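Local coordinates for coat protein (Tobacco streak virus, PDB 4Y6X) that builds the viral capsid by self-assembly and probably also binds the 3' end of the viral RNA, taking part in translation initiation and packaging, at residues S33-K38 / D44-K49; I126-D131 / V140-Y145; G77-V82 / T105-D110; K49-G54 / Y145-S150. All coordinates share one frame; numbering follows the deposited sequence.

Interaction 1: residues S33-K38 / D44-K49; sequences SEWSAK and DAIPFK
Lys38 and Asp44 approach from opposite directions and form a salt bridge, with Lys38 NZ lying 2.9 Å from Asp44 OD1. The ammonium group does not enter in the plane of the carboxylate but stands above it, 55° out. Beside this charge pair the indole of Trp35 leans on the same aspartate. Trp35 CZ3 comes within 3.4 Å of Asp44 CG, and the ring and carboxylate planes are inclined by 56°, so the indole covers the carbon skeleton of the acid obliquely. Further along the strand, Ile46 CD1 packs 3.9 Å from Trp35 CZ2. Isoleucine, beta-branched and apolar, suits a strand position whose terminal methyl meets the indole obliquely.

The lysine reaches the acid through a straight chain: CG sits between the backbone N and the carbonyl carbon (chi1 66°), and every later torsion is extended, which carries NZ across from the loop. Lys38 NZ is held also by the carbonyl of Thr42. Asp44 OD1 has a second cation in Arg139, and two positive neighbours would be expected to stabilise its negative charge.

The loop 33-38 thus lies against the start of strand 44-47, the outermost strand, within this chain, of one sheet of the jelly-roll beta-barrel. Trp35 turns inward to meet Trp128 of strand 125-130 edge-to-face and also touches Val140 and Leu142 of strand 140-150, while strand 44-47 runs on into helix 48-52.

Interaction 2: residues I126-D131 / V140-Y145; sequences IVWCLD and VQLAGY
Val140 lies over the indole of Trp128 in a CH-pi contact. Val140 CG1 is 4.2 Å from the centroid of the five-membered ring of Trp128 and 22° off its normal, set toward the rim. Beta-branching lets Val140 serve two partners: with CG1 anti to the backbone N (chi1 174°), CG1 covers the ring face and CG2 is left to reach its border, 4.0 Å from Trp128 CD1. The other face of the indole is backed by a residue of its own strand, Ile126 CG2, 3.4 Å above the plane of the Trp128 ring, so the aromatic is clasped between two aliphatic groups.

No hydrogen bond joins these segments, because their strands belong to the two facing sheets of the jelly-roll beta-barrel. The axes of strand segments 126-130 and 140-142 pass 10.7 Å apart, a distance filled by side chains, and they run roughly antiparallel.

The remaining contacts are purely aliphatic or aliphatic on aromatic. Leu142 comes from the direction opposite to the indole and meets its six-membered part obliquely, with Leu142 CD2 3.8 Å from Trp128 CZ2. Leu130 crosses to the valine, placing Leu130 CD1 4.0 Å from Val140 CG2.

Aromatic neighbours enclose Trp128 further: Phe71 and Trp35 meet it edge-to-face, and Phe79 meets it with the ring planes about 15° apart.

Interaction 3: residues G77-V82 / T105-D110; sequences GTFGMV and TYRSRD
Phe79 swings its ring toward Arg107 and Arg109 through a chi1 of 80°, which places CG between the backbone N and the carbonyl carbon; the CB itself does not point at the opposite strand. Arg107 and Arg109, two residues apart and so on the same side of their strand, both direct CG anti to the backbone N. Phe79 meets the first carbons of each arginine. Arg109 CB approaches the edge of the ring, near its plane, 3.8 Å from Phe79 CZ. Arg107 CG comes obliquely, 3.9 Å from Phe79 CE1. Beyond these carbons both chains bend at chi2 and chi3, turning the guanidinium of Arg109 to a water and that of Arg107 to Gly100 O.

Strand 77-82 and strand 107-117 lie in the two different sheets of the jelly-roll barrel, which is why side chains and water, not backbone hydrogen bonds, connect them. Phenylalanine fits the inner side, where it also meets Phe71 edge-to-face, while arginine can lend methylenes to the core and carry its charge to the margin.

One ordered water completes the bridge. It accepts a bond from Arg109 NE at 2.7 Å, lying at the edge of the guanidinium in its plane, and donates to Phe79 O at 3.2 Å. The same water sits 3.7 Å above the plane of the Phe79 ring, offset toward the rim. Strand 107-117 also receives C-terminal residues of the second subunit, consistent with the domain-swapped dimer: Arg107 NH1 bonds to Asn164 O and Ser108 OG to Val163 O of that subunit.

Interaction 4: residues K49-G54 / Y145-S150; sequences KTIVEG and YWIAIS
The hydrogen bond from Glu53 N to Lys49 O, 3.0 Å long, closes the final turn of helix 48-52, the turn that carries Ile51, which points at Tyr145 and Ile147, and Val52. The short helix follows strand 44-47 of one sheet of the jelly roll and packs on strand 140-150 of the other, so it joins the two sheets through side chains.

Ile51 carries most of the contact. Its CG1 lies over the centre of the phenol ring, 4.0 Å from the Tyr145 centroid and 10° off the ring normal, a nearly vertical CH-pi contact. The second branch reaches the root of the same ring, with Ile51 CG2 3.8 Å from Tyr145 CG. Isoleucine fits here because CG2, anti to the backbone N (chi1 -73° for CG1), can touch a second strand residue as well: Ile147 CD1 is also 3.8 Å from Ile51 CG2.

Phe64 of strand 63-73 also touches both Val52 and Ile147. On the far side of the strand, Trp146 meets Phe161 of the second subunit edge-to-face. Val52 points its CB away from the strand, yet one methyl still turns back, leaving Val52 CG2 4.0 Å from Ile147 CD1.

Interactions 2 and 4 are buried and apolar, each with a CH-pi contact over an aromatic face; interaction 3 is partly buried and mixes an aromatic with arginine methylenes and water; interaction 1 lies at the surface and alone has a salt bridge. Interactions 2 and 3 both span the two sheets, and they adjoin through backbone bonds between strands 125-130 and 77-82. Strand 44-47 of interaction 1 is paired on the other side of 125-130. Interactions 2 and 4 both use strand 140-150, and interactions 1 and 4 both include part of helix 48-52. Ile46 of interaction 1 ties it to interaction 4, packing on both Tyr145 and Ile51.

Interaction 1: residues S33-K38 / D44-K49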
loop_
_atom_site.group_PDB
_atom_site.type_symbol
_atom_site.label_atom_id
_atom_site.label_comp_id
_atom_site.label_asym_id
_atom_site.label_seq_id
_atom_site.Cartn_x
_atom_site.Cartn_y
_atom_site.Cartn_z
ATOM N N SER A 33 6.902 -1.857 -7.432
ATOM C CA SER A 33 6.450 -2.633 -8.632
ATOM C C SER A 33 7.586 -3.201 -9.475
ATOM O O SER A 33 8.653 -2.547 -9.582
ATOM C CB SER A 33 5.631 -1.722 -9.550
ATOM O OG SER A 33 4.491 -1.225 -8.850
ATOM N N GLU A 34 7.367 -4.389 -10.059
ATOM C CA GLU A 34 8.309 -4.973 -11.059
ATOM C C GLU A 34 8.224 -4.138 -12.324
ATOM O O GLU A 34 7.187 -3.592 -12.625
ATOM C CB GLU A 34 7.978 -6.425 -11.427
ATOM N N TRP A 35 9.323 -4.017 -13.053
ATOM C CA TRP A 35 9.372 -3.160 -14.210
ATOM C C TRP A 35 9.100 -3.993 -15.442
ATOM O O TRP A 35 9.749 -5.064 -15.677
ATOM C CB TRP A 35 10.749 -2.560 -14.375
ATOM C CG TRP A 35 11.151 -1.530 -13.395
ATOM C CD1 TRP A 35 10.597 -1.272 -12.156
ATOM C CD2 TRP A 35 12.199 -0.598 -13.559
ATOM N NE1 TRP A 35 11.265 -0.239 -11.554
ATOM C CE2 TRP A 35 12.247 0.196 -12.389
ATOM C CE3 TRP A 35 13.129 -0.362 -14.569
ATOM C CZ2 TRP A 35 13.203 1.206 -12.203
ATOM C CZ3 TRP A 35 14.081 0.633 -14.373
ATOM C CH2 TRP A 35 14.093 1.411 -13.209
ATOM N N SER A 36 8.193 -3.516 -16.269
ATOM C CA SER A 36 7.936 -4.187 -17.530
ATOM C C SER A 36 8.957 -3.795 -18.604
ATOM O O SER A 36 9.617 -2.768 -18.522
ATOM C CB SER A 36 6.598 -3.768 -18.048
ATOM O OG SER A 36 5.599 -4.365 -17.273
ATOM N N ALA A 37 9.017 -4.607 -19.638
ATOM C CA ALA A 37 9.813 -4.303 -20.800
ATOM C C ALA A 37 9.344 -2.993 -21.401
ATOM O O ALA A 37 8.204 -2.606 -21.219
ATOM C CB ALA A 37 9.695 -5.434 -21.801
ATOM N N LYS A 38 10.205 -2.288 -22.114
ATOM C CA LYS A 38 9.708 -1.100 -22.788
ATOM C C LYS A 38 10.050 -0.985 -24.272
ATOM O O LYS A 38 10.961 -1.626 -24.760
ATOM C CB LYS A 38 10.076 0.141 -22.025
ATOM C CG LYS A 38 11.529 0.442 -21.970
ATOM C CD LYS A 38 11.691 1.800 -21.324
ATOM C CE LYS A 38 13.149 2.180 -21.331
ATOM N NZ LYS A 38 13.359 3.351 -20.447
ATOM N N ASP A 44 14.717 5.671 -17.334
ATOM C CA ASP A 44 13.846 5.077 -16.320
ATOM C C ASP A 44 13.849 5.950 -15.081
ATOM O O ASP A 44 14.914 6.234 -14.532
ATOM C CB ASP A 44 14.326 3.684 -15.957
ATOM C CG ASP A 44 14.185 2.709 -17.122
ATOM O OD1 ASP A 44 13.050 2.671 -17.648
ATOM O OD2 ASP A 44 15.172 2.004 -17.473
ATOM N N ALA A 45 12.681 6.437 -14.696
ATOM C CA ALA A 45 12.536 7.381 -13.603
ATOM C C ALA A 45 11.378 6.947 -12.742
ATOM O O ALA A 45 10.339 6.608 -13.258
ATOM C CB ALA A 45 12.254 8.769 -14.117
ATOM N N ILE A 46 11.550 7.004 -11.434
ATOM C CA ILE A 46 10.425 6.888 -10.518
ATOM C C ILE A 46 10.235 8.181 -9.727
ATOM O O ILE A 46 11.117 8.558 -8.942
ATOM C CB ILE A 46 10.641 5.720 -9.580
ATOM C CG1 ILE A 46 10.810 4.475 -10.435
ATOM C CG2 ILE A 46 9.441 5.590 -8.633
ATOM C CD1 ILE A 46 11.120 3.255 -9.627
ATOM N N PRO A 47 9.089 8.878 -9.924
ATOM C CA PRO A 47 8.857 10.118 -9.202
ATOM C C PRO A 47 8.592 9.900 -7.730
ATOM O O PRO A 47 8.031 8.872 -7.346
ATOM C CB PRO A 47 7.602 10.699 -9.859
ATOM C CG PRO A 47 7.353 9.884 -11.075
ATOM C CD PRO A 47 7.972 8.549 -10.821
ATOM N N PHE A 48 9.027 10.848 -6.916
ATOM C CA PHE A 48 8.818 10.768 -5.474
ATOM C C PHE A 48 7.348 10.673 -5.077
ATOM O O PHE A 48 7.030 9.952 -4.145
ATOM C CB PHE A 48 9.510 11.908 -4.742
ATOM C CG PHE A 48 9.564 11.728 -3.278
ATOM C CD1 PHE A 48 10.426 10.817 -2.712
ATOM C CD2 PHE A 48 8.745 12.479 -2.431
ATOM C CE1 PHE A 48 10.460 10.642 -1.329
ATOM C CE2 PHE A 48 8.808 12.333 -1.046
ATOM C CZ PHE A 48 9.679 11.416 -0.493
ATOM N N LYS A 49 6.458 11.386 -5.756
ATOM C CA LYS A 49 5.020 11.299 -5.421
ATOM C C LYS A 49 4.529 9.874 -5.560
ATOM O O LYS A 49 3.739 9.449 -4.763
ATOM C CB LYS A 49 4.144 12.262 -6.255
HETATM O O HOH W 1 16.297 1.900 -19.710
#

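Interaction 2: residues I126-D131 / V140-Y145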
loop_
_atom_site.group_PDB
_atom_site.type_symbol
_atom_site.label_atom_id
_atom_site.label_comp_id
_atom_site.label_asym_id
_atom_site.label_seq_id
_atom_site.Cartn_x
_atom_site.Cartn_y
_atom_site.Cartn_z
ATOM N N ILE A 126 13.933 9.486 -8.893
ATOM C CA ILE A 126 15.159 8.728 -9.022
ATOM C C ILE A 126 15.224 8.233 -10.444
ATOM O O ILE A 126 14.232 7.768 -10.979
ATOM C CB ILE A 126 15.219 7.620 -7.986
ATOM C CG1 ILE A 126 15.357 8.262 -6.607
ATOM C CG2 ILE A 126 16.463 6.766 -8.212
ATOM C CD1 ILE A 126 14.644 7.474 -5.590
ATOM N N VAL A 127 16.389 8.368 -11.053
ATOM C CA VAL A 127 16.580 8.048 -12.439
ATOM C C VAL A 127 17.732 7.071 -12.599
ATOM O O VAL A 127 18.782 7.267 -12.022
ATOM C CB VAL A 127 16.904 9.335 -13.247
ATOM C CG1 VAL A 127 17.171 9.022 -14.719
ATOM C CG2 VAL A 127 15.791 10.348 -13.136
ATOM N N TRP A 128 17.528 6.026 -13.401
ATOM C CA TRP A 128 18.552 5.062 -13.748
ATOM C C TRP A 128 18.922 5.165 -15.238
ATOM O O TRP A 128 18.028 5.295 -16.065
ATOM C CB TRP A 128 18.071 3.633 -13.565
ATOM C CG TRP A 128 17.945 3.188 -12.193
ATOM C CD1 TRP A 128 18.810 2.407 -11.535
ATOM C CD2 TRP A 128 16.879 3.495 -11.281
ATOM N NE1 TRP A 128 18.377 2.203 -10.233
ATOM C CE2 TRP A 128 17.183 2.858 -10.067
ATOM C CE3 TRP A 128 15.689 4.235 -11.378
ATOM C CZ2 TRP A 128 16.346 2.931 -8.950
ATOM C CZ3 TRP A 128 14.849 4.297 -10.274
ATOM C CH2 TRP A 128 15.172 3.632 -9.084
ATOM N N CYS A 129 20.214 5.083 -15.537
ATOM C CA CYS A 129 20.727 4.981 -16.934
ATOM C C CYS A 129 21.542 3.698 -17.083
ATOM O O CYS A 129 22.634 3.568 -16.519
ATOM C CB CYS A 129 21.660 6.156 -17.254
ATOM S SG CYS A 129 20.948 7.748 -16.799
ATOM N N LEU A 130 21.027 2.757 -17.852
ATOM C CA LEU A 130 21.706 1.507 -18.058
ATOM C C LEU A 130 22.583 1.563 -19.296
ATOM O O LEU A 130 22.169 2.075 -20.315
ATOM C CB LEU A 130 20.675 0.390 -18.195
ATOM C CG LEU A 130 20.202 -0.212 -16.864
ATOM C CD1 LEU A 130 19.448 0.819 -16.044
ATOM C CD2 LEU A 130 19.279 -1.351 -17.143
ATOM N N ASP A 131 23.746 0.933 -19.205
ATOM C CA ASP A 131 24.683 0.778 -20.325
ATOM C C ASP A 131 24.121 -0.145 -21.394
ATOM O O ASP A 131 24.218 0.154 -22.556
ATOM C CB ASP A 131 26.028 0.211 -19.845
ATOM C CG ASP A 131 26.845 1.223 -19.002
ATOM O OD1 ASP A 131 26.378 2.380 -18.778
ATOM O OD2 ASP A 131 27.945 0.835 -18.509
ATOM N N VAL A 140 15.865 -3.412 -13.849
ATOM C CA VAL A 140 16.186 -3.021 -12.474
ATOM C C VAL A 140 15.113 -3.627 -11.531
ATOM O O VAL A 140 13.921 -3.558 -11.816
ATOM C CB VAL A 140 16.130 -1.515 -12.321
ATOM C CG1 VAL A 140 16.318 -1.108 -10.876
ATOM C CG2 VAL A 140 17.171 -0.855 -13.192
ATOM N N GLN A 141 15.526 -4.325 -10.514
ATOM C CA GLN A 141 14.607 -4.893 -9.536
ATOM C C GLN A 141 14.848 -4.183 -8.216
ATOM O O GLN A 141 15.955 -4.254 -7.673
ATOM C CB GLN A 141 14.813 -6.407 -9.386
ATOM C CG GLN A 141 14.712 -7.134 -10.714
ATOM C CD GLN A 141 15.242 -8.538 -10.597
ATOM O OE1 GLN A 141 14.895 -9.259 -9.670
ATOM N NE2 GLN A 141 16.097 -8.900 -11.481
ATOM N N LEU A 142 13.821 -3.501 -7.743
ATOM C CA LEU A 142 13.884 -2.683 -6.551
ATOM C C LEU A 142 13.386 -3.426 -5.345
ATOM O O LEU A 142 12.402 -4.110 -5.398
ATOM C CB LEU A 142 13.014 -1.458 -6.692
ATOM C CG LEU A 142 13.697 -0.422 -7.552
ATOM C CD1 LEU A 142 12.653 0.334 -8.313
ATOM C CD2 LEU A 142 14.536 0.489 -6.668
ATOM N N ALA A 143 14.103 -3.306 -4.253
ATOM C CA ALA A 143 13.581 -3.709 -2.939
ATOM C C ALA A 143 12.474 -2.784 -2.543
ATOM O O ALA A 143 12.235 -1.748 -3.224
ATOM C CB ALA A 143 14.683 -3.633 -1.938
ATOM N N GLY A 144 11.789 -3.077 -1.452
ATOM C CA GLY A 144 10.867 -2.085 -0.854
ATOM C C GLY A 144 11.517 -0.706 -0.650
ATOM O O GLY A 144 12.719 -0.611 -0.409
ATOM N N TYR A 145 10.745 0.358 -0.786
ATOM C CA TYR A 145 11.200 1.714 -0.485
ATOM C C TYR A 145 11.072 1.917 0.998
ATOM O O TYR A 145 10.075 1.465 1.586
ATOM C CB TYR A 145 10.284 2.704 -1.124
ATOM C CG TYR A 145 10.144 2.580 -2.619
ATOM C CD1 TYR A 145 11.221 2.739 -3.446
ATOM C CD2 TYR A 145 8.918 2.315 -3.188
ATOM C CE1 TYR A 145 11.081 2.640 -4.811
ATOM C CE2 TYR A 145 8.763 2.177 -4.537
ATOM C CZ TYR A 145 9.846 2.356 -5.352
ATOM O OH TYR A 145 9.679 2.270 -6.704
#

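Interaction 3: residues G77-V82 / T105-D110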
loop_
_atom_site.group_PDB
_atom_site.type_symbol
_atom_site.label_atom_id
_atom_site.label_comp_id
_atom_site.label_asym_id
_atom_site.label_seq_id
_atom_site.Cartn_x
_atom_site.Cartn_y
_atom_site.Cartn_z
ATOM N N GLY A 77 25.597 0.623 -14.918
ATOM C CA GLY A 77 24.976 1.881 -15.262
ATOM C C GLY A 77 25.195 2.902 -14.190
ATOM O O GLY A 77 26.059 2.736 -13.338
ATOM N N THR A 78 24.389 3.958 -14.222
ATOM C CA THR A 78 24.451 4.956 -13.208
ATOM C C THR A 78 23.035 5.358 -12.760
ATOM O O THR A 78 22.056 5.119 -13.450
ATOM C CB THR A 78 25.218 6.200 -13.708
ATOM O OG1 THR A 78 24.551 6.714 -14.840
ATOM C CG2 THR A 78 26.698 5.875 -14.137
ATOM N N PHE A 79 22.952 5.953 -11.587
ATOM C CA PHE A 79 21.711 6.431 -11.097
ATOM C C PHE A 79 21.844 7.595 -10.161
ATOM O O PHE A 79 22.879 7.816 -9.541
ATOM C CB PHE A 79 20.951 5.294 -10.421
ATOM C CG PHE A 79 21.404 5.010 -9.029
ATOM C CD1 PHE A 79 22.677 4.451 -8.763
ATOM C CD2 PHE A 79 20.550 5.266 -7.981
ATOM C CE1 PHE A 79 23.081 4.149 -7.453
ATOM C CE2 PHE A 79 20.945 4.993 -6.685
ATOM C CZ PHE A 79 22.212 4.454 -6.404
ATOM N N GLY A 80 20.743 8.285 -9.968
ATOM C CA GLY A 80 20.686 9.305 -8.912
ATOM C C GLY A 80 19.384 10.051 -8.889
ATOM O O GLY A 80 18.478 9.749 -9.640
ATOM N N MET A 81 19.275 10.969 -7.946
ATOM C CA MET A 81 18.064 11.758 -7.739
ATOM C C MET A 81 18.114 13.036 -8.541
ATOM O O MET A 81 19.136 13.682 -8.565
ATOM C CB MET A 81 17.898 12.068 -6.254
ATOM C CG MET A 81 16.577 12.767 -5.879
ATOM S SD MET A 81 16.371 12.832 -4.046
ATOM C CE MET A 81 15.213 11.459 -3.888
ATOM N N VAL A 82 17.022 13.386 -9.199
ATOM C CA VAL A 82 16.901 14.649 -9.929
ATOM C C VAL A 82 15.728 15.472 -9.417
ATOM O O VAL A 82 14.792 14.898 -8.842
ATOM C CB VAL A 82 16.708 14.444 -11.425
ATOM C CG1 VAL A 82 17.828 13.586 -11.944
ATOM C CG2 VAL A 82 15.375 13.795 -11.735
ATOM N N THR A 105 24.749 -6.917 -9.070
ATOM C CA THR A 105 25.314 -6.609 -7.766
ATOM C C THR A 105 24.382 -5.662 -7.016
ATOM O O THR A 105 24.051 -4.565 -7.472
ATOM C CB THR A 105 26.703 -5.979 -7.969
ATOM O OG1 THR A 105 27.495 -6.912 -8.737
ATOM C CG2 THR A 105 27.409 -5.752 -6.681
ATOM N N TYR A 106 23.917 -6.105 -5.861
ATOM C CA TYR A 106 23.051 -5.257 -5.020
ATOM C C TYR A 106 23.735 -3.910 -4.802
ATOM O O TYR A 106 24.892 -3.834 -4.419
ATOM C CB TYR A 106 22.758 -5.938 -3.690
ATOM C CG TYR A 106 21.847 -5.111 -2.810
ATOM C CD1 TYR A 106 20.445 -5.128 -2.988
ATOM C CD2 TYR A 106 22.366 -4.298 -1.790
ATOM C CE1 TYR A 106 19.587 -4.363 -2.212
ATOM C CE2 TYR A 106 21.518 -3.556 -0.972
ATOM C CZ TYR A 106 20.125 -3.607 -1.162
ATOM O OH TYR A 106 19.278 -2.898 -0.356
ATOM N N ARG A 107 22.999 -2.851 -4.980
ATOM C CA ARG A 107 23.447 -1.504 -4.702
ATOM C C ARG A 107 22.419 -0.804 -3.855
ATOM O O ARG A 107 21.206 -0.948 -4.065
ATOM C CB ARG A 107 23.574 -0.821 -6.037
ATOM C CG ARG A 107 24.019 0.589 -6.033
ATOM C CD ARG A 107 25.373 0.572 -5.398
ATOM N NE ARG A 107 26.294 1.478 -6.037
ATOM C CZ ARG A 107 27.229 2.168 -5.401
ATOM N NH1 ARG A 107 27.444 2.021 -4.087
ATOM N NH2 ARG A 107 27.970 3.018 -6.098
ATOM N N SER A 108 22.849 -0.010 -2.903
ATOM C CA SER A 108 21.868 0.754 -2.167
ATOM C C SER A 108 22.289 2.191 -2.005
ATOM O O SER A 108 23.394 2.544 -2.339
ATOM C CB SER A 108 21.637 0.105 -0.822
ATOM O OG SER A 108 22.817 0.097 -0.071
ATOM N N ARG A 109 21.361 3.036 -1.580
ATOM C CA ARG A 109 21.629 4.456 -1.400
ATOM C C ARG A 109 20.674 5.046 -0.402
ATOM O O ARG A 109 19.478 4.693 -0.415
ATOM C CB ARG A 109 21.461 5.195 -2.739
ATOM C CG ARG A 109 21.733 6.693 -2.771
ATOM C CD ARG A 109 23.127 7.116 -3.012
ATOM N NE ARG A 109 23.182 8.380 -3.745
ATOM C CZ ARG A 109 23.063 9.608 -3.212
ATOM N NH1 ARG A 109 22.876 9.799 -1.908
ATOM N NH2 ARG A 109 23.146 10.677 -4.007
ATOM N N ASP A 110 21.209 5.888 0.474
ATOM C CA ASP A 110 20.422 6.707 1.413
ATOM C C ASP A 110 20.371 8.124 0.935
ATOM O O ASP A 110 21.404 8.739 0.764
ATOM C CB ASP A 110 21.151 6.689 2.751
HETATM O O HOH W 2 23.365 7.955 -6.404
#

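Interaction 4: residues K49-G54 / Y145-S150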
loop_
_atom_site.group_PDB
_atom_site.type_symbol
_atom_site.label_atom_id
_atom_site.label_comp_id
_atom_site.label_asym_id
_atom_site.label_seq_id
_atom_site.Cartn_x
_atom_site.Cartn_y
_atom_site.Cartn_z
ATOM N N LYS A 49 6.458 11.386 -5.756
ATOM C CA LYS A 49 5.020 11.299 -5.421
ATOM C C LYS A 49 4.529 9.874 -5.560
ATOM O O LYS A 49 3.739 9.449 -4.763
ATOM C CB LYS A 49 4.144 12.262 -6.255
ATOM N N THR A 50 5.022 9.121 -6.540
ATOM C CA THR A 50 4.669 7.731 -6.724
ATOM C C THR A 50 5.221 6.859 -5.616
ATOM O O THR A 50 4.587 5.921 -5.218
ATOM C CB THR A 50 5.253 7.184 -8.056
ATOM O OG1 THR A 50 4.667 7.909 -9.122
ATOM C CG2 THR A 50 4.999 5.681 -8.270
ATOM N N ILE A 51 6.444 7.121 -5.165
ATOM C CA ILE A 51 7.008 6.339 -4.116
ATOM C C ILE A 51 6.140 6.409 -2.861
ATOM O O ILE A 51 5.945 5.428 -2.164
ATOM C CB ILE A 51 8.441 6.791 -3.792
ATOM C CG1 ILE A 51 9.375 6.340 -4.909
ATOM C CG2 ILE A 51 8.893 6.187 -2.470
ATOM C CD1 ILE A 51 10.715 7.021 -4.931
ATOM N N VAL A 52 5.606 7.584 -2.590
ATOM C CA VAL A 52 4.823 7.852 -1.398
ATOM C C VAL A 52 3.352 7.451 -1.494
ATOM O O VAL A 52 2.732 7.187 -0.481
ATOM C CB VAL A 52 4.987 9.336 -1.045
ATOM C CG1 VAL A 52 3.844 9.845 -0.181
ATOM C CG2 VAL A 52 6.326 9.498 -0.361
ATOM N N GLU A 53 2.787 7.435 -2.689
ATOM C CA GLU A 53 1.416 6.993 -2.889
ATOM C C GLU A 53 1.179 5.648 -2.222
ATOM O O GLU A 53 1.952 4.705 -2.392
ATOM C CB GLU A 53 1.095 6.908 -4.397
ATOM C CG GLU A 53 0.507 5.569 -4.892
ATOM C CD GLU A 53 1.581 4.513 -5.153
ATOM N N GLY A 54 0.088 5.549 -1.477
ATOM C CA GLY A 54 -0.279 4.288 -0.825
ATOM C C GLY A 54 0.488 4.011 0.462
ATOM O O GLY A 54 0.784 2.848 0.765
ATOM N N TYR A 145 10.745 0.358 -0.786
ATOM C CA TYR A 145 11.200 1.714 -0.485
ATOM C C TYR A 145 11.072 1.917 0.998
ATOM O O TYR A 145 10.075 1.465 1.586
ATOM C CB TYR A 145 10.284 2.704 -1.124
ATOM C CG TYR A 145 10.144 2.580 -2.619
ATOM C CD1 TYR A 145 11.221 2.739 -3.446
ATOM C CD2 TYR A 145 8.918 2.315 -3.188
ATOM C CE1 TYR A 145 11.081 2.640 -4.811
ATOM C CE2 TYR A 145 8.763 2.177 -4.537
ATOM C CZ TYR A 145 9.846 2.356 -5.352
ATOM O OH TYR A 145 9.679 2.270 -6.704
ATOM N N TRP A 146 12.088 2.521 1.629
ATOM C CA TRP A 146 12.016 2.822 3.067
ATOM C C TRP A 146 12.167 4.333 3.206
ATOM O O TRP A 146 13.060 4.880 2.625
ATOM C CB TRP A 146 13.125 2.130 3.839
ATOM C CG TRP A 146 12.876 0.736 3.957
ATOM C CD1 TRP A 146 13.271 -0.229 3.100
ATOM C CD2 TRP A 146 12.107 0.082 4.966
ATOM N NE1 TRP A 146 12.808 -1.453 3.514
ATOM C CE2 TRP A 146 12.115 -1.298 4.670
ATOM C CE3 TRP A 146 11.472 0.511 6.116
ATOM C CZ2 TRP A 146 11.443 -2.255 5.451
ATOM C CZ3 TRP A 146 10.802 -0.442 6.914
ATOM C CH2 TRP A 146 10.825 -1.804 6.582
ATOM N N ILE A 147 11.296 4.969 3.973
ATOM C CA ILE A 147 11.278 6.375 4.170
ATOM C C ILE A 147 11.203 6.663 5.657
ATOM O O ILE A 147 10.363 6.095 6.358
ATOM C CB ILE A 147 10.086 6.973 3.458
ATOM C CG1 ILE A 147 10.067 6.471 2.045
ATOM C CG2 ILE A 147 10.163 8.474 3.431
ATOM C CD1 ILE A 147 8.786 6.776 1.322
ATOM N N ALA A 148 12.080 7.526 6.134
ATOM C CA ALA A 148 12.018 7.993 7.500
ATOM C C ALA A 148 11.217 9.299 7.488
ATOM O O ALA A 148 11.559 10.217 6.760
ATOM C CB ALA A 148 13.380 8.235 8.046
ATOM N N ILE A 149 10.139 9.318 8.290
ATOM C CA ILE A 149 9.236 10.418 8.385
ATOM C C ILE A 149 9.049 10.851 9.833
ATOM O O ILE A 149 9.361 10.110 10.772
ATOM C CB ILE A 149 7.891 10.086 7.798
ATOM C CG1 ILE A 149 7.266 8.939 8.537
ATOM C CG2 ILE A 149 8.035 9.779 6.311
ATOM C CD1 ILE A 149 5.799 8.743 8.213
ATOM N N SER A 150 8.495 12.023 10.007
ATOM C CA SER A 150 8.038 12.471 11.337
ATOM C C SER A 150 7.021 11.491 11.878
ATOM O O SER A 150 6.148 11.002 11.137
ATOM C CB SER A 150 7.441 13.915 11.291
ATOM O OG SER A 150 6.627 14.153 10.155
#